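Local coordinates for epimerase family protein SDR39U1 (Homo sapiens, PDB 4B4O) that probably acts as an NADP-dependent oxidoreductase of the short-chain dehydrogenase/reductase family, here holding NADPH, at residues D128-S133 and R257-L262. The protein carries 3 engineered substitutions. Numbering follows the deposited sequence.
Sequences DFDFFS and RAIMLL
Phe132 lays one face of its ring under the selenium of Met260, a selenomethionine; SE stands 4.0 Å from the ring centroid, only 9° off the normal, a Met-aromatic contact. The bend at the end of the Met260 chain (chi3 -61°) carries its methyl outward over the rim, where CE lies 3.7 Å from Phe132 CZ. Near the plane of the same ring, Arg257 meets the edge with its aliphatic part, CG being 3.9 Å from Phe132 CZ. Its guanidinium group lies beyond the ring, bonded to the backbone oxygens of Ile63, Asn65, Arg68 and Phe253. The other face of Phe132 takes CD2 of Phe131, so the ring is sandwiched, and Trp70 also packs against it. Cutting Phe132 back to an alanine is likely to leave the Met260 selenium without its aromatic face and to open a gap beside Arg257 CG. At the other end of the contact Asp130 OD2 approaches Ile259 CG2 at 4.2 Å, a looser touch. Asp130 is the N-cap of helix 131-143: its OD1 accepts from Ser133 N at 2.7 Å, nearly straight at 165°. Ser133 OG in turn receives the amides of Phe129 and Asp130. The contact thus joins a capping-box helix start in the Rossmann-type NADP-binding region, with the Phe132 side chain about 8 Å from the bound NADPH, to helix 255-262 of the C-terminal DUF1731 region.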
# COMPACT_ATOMS: atom_id res chain seq x y z
N ASP A 128 15.78 6.62 5.68
CA ASP A 128 16.52 7.48 6.59
C ASP A 128 16.74 8.94 6.16
O ASP A 128 17.69 9.57 6.62
CB ASP A 128 17.88 6.83 6.82
CG ASP A 128 18.68 6.63 5.52
OD1 ASP A 128 18.16 6.85 4.40
OD2 ASP A 128 19.86 6.24 5.62
N PHE A 129 15.89 9.49 5.30
CA PHE A 129 16.15 10.81 4.69
C PHE A 129 14.98 11.79 4.73
O PHE A 129 15.12 12.94 4.34
CB PHE A 129 16.57 10.63 3.22
CG PHE A 129 15.60 9.82 2.44
CD1 PHE A 129 14.47 10.40 1.90
CD2 PHE A 129 15.79 8.45 2.30
CE1 PHE A 129 13.55 9.65 1.20
CE2 PHE A 129 14.88 7.69 1.60
CZ PHE A 129 13.76 8.28 1.04
N ASP A 130 13.82 11.33 5.18
CA ASP A 130 12.66 12.20 5.34
C ASP A 130 11.65 11.51 6.25
O ASP A 130 11.87 10.38 6.70
CB ASP A 130 12.04 12.59 3.98
CG ASP A 130 11.31 11.42 3.27
OD1 ASP A 130 11.16 10.32 3.82
OD2 ASP A 130 10.90 11.61 2.10
N PHE A 131 10.54 12.16 6.50
CA PHE A 131 9.56 11.63 7.41
C PHE A 131 9.01 10.25 7.00
O PHE A 131 8.88 9.34 7.83
CB PHE A 131 8.41 12.61 7.55
CG PHE A 131 7.29 12.08 8.40
CD1 PHE A 131 7.30 12.27 9.76
CD2 PHE A 131 6.25 11.39 7.83
CE1 PHE A 131 6.28 11.78 10.54
CE2 PHE A 131 5.23 10.89 8.60
CZ PHE A 131 5.25 11.10 9.96
N PHE A 132 8.64 10.11 5.73
CA PHE A 132 8.00 8.88 5.26
C PHE A 132 8.96 7.70 5.14
O PHE A 132 8.57 6.56 5.36
CB PHE A 132 7.27 9.14 3.95
CG PHE A 132 6.15 10.11 4.09
CD1 PHE A 132 4.98 9.73 4.74
CD2 PHE A 132 6.27 11.40 3.62
CE1 PHE A 132 3.95 10.62 4.92
CE2 PHE A 132 5.23 12.31 3.78
CZ PHE A 132 4.07 11.92 4.45
N SER A 133 10.21 7.98 4.79
CA SER A 133 11.22 6.93 4.77
C SER A 133 11.51 6.46 6.20
O SER A 133 11.54 5.25 6.45
CB SER A 133 12.50 7.41 4.05
OG SER A 133 12.97 8.63 4.56
N ARG A 257 4.18 16.11 2.38
CA ARG A 257 3.35 15.17 1.61
C ARG A 257 3.49 15.38 0.11
O ARG A 257 3.39 14.43 -0.67
CB ARG A 257 1.87 15.30 1.95
CG ARG A 257 1.46 14.55 3.19
CD ARG A 257 -0.04 14.50 3.29
NE ARG A 257 -0.60 15.81 3.58
CZ ARG A 257 -1.88 16.03 3.89
NH1 ARG A 257 -2.77 15.03 3.91
NH2 ARG A 257 -2.27 17.26 4.20
N ALA A 258 3.70 16.64 -0.29
CA ALA A 258 3.84 16.99 -1.69
C ALA A 258 4.92 16.13 -2.36
O ALA A 258 4.84 15.86 -3.57
CB ALA A 258 4.14 18.47 -1.84
N ILE A 259 5.92 15.70 -1.58
CA ILE A 259 7.01 14.84 -2.05
C ILE A 259 6.43 13.59 -2.72
O ILE A 259 6.92 13.15 -3.75
CB ILE A 259 7.95 14.44 -0.89
CG1 ILE A 259 8.99 15.55 -0.63
CG2 ILE A 259 8.67 13.14 -1.15
CD1 ILE A 259 9.75 15.50 0.71
N MSE A 260 5.37 13.06 -2.13
CA MSE A 260 4.75 11.84 -2.64
C MSE A 260 4.07 12.07 -3.96
O MSE A 260 3.82 11.10 -4.68
CB MSE A 260 3.70 11.33 -1.66
CG MSE A 260 4.38 10.64 -0.48
SE MSE A 260 3.05 10.22 0.89
CE MSE A 260 2.69 12.14 1.01
N LEU A 261 3.77 13.32 -4.29
CA LEU A 261 3.05 13.65 -5.52
C LEU A 261 3.97 14.24 -6.61
O LEU A 261 3.84 13.89 -7.79
CB LEU A 261 1.89 14.64 -5.23
CG LEU A 261 0.57 14.13 -4.62
CD1 LEU A 261 0.88 13.51 -3.26
CD2 LEU A 261 -0.47 15.23 -4.42
N LEU A 262 4.89 15.12 -6.21
CA LEU A 262 5.75 15.85 -7.15
C LEU A 262 7.04 15.13 -7.49
O LEU A 262 7.68 15.44 -8.49
CB LEU A 262 6.12 17.22 -6.57
CG LEU A 262 4.98 18.20 -6.29
CD1 LEU A 262 5.51 19.39 -5.51
CD2 LEU A 262 4.31 18.65 -7.57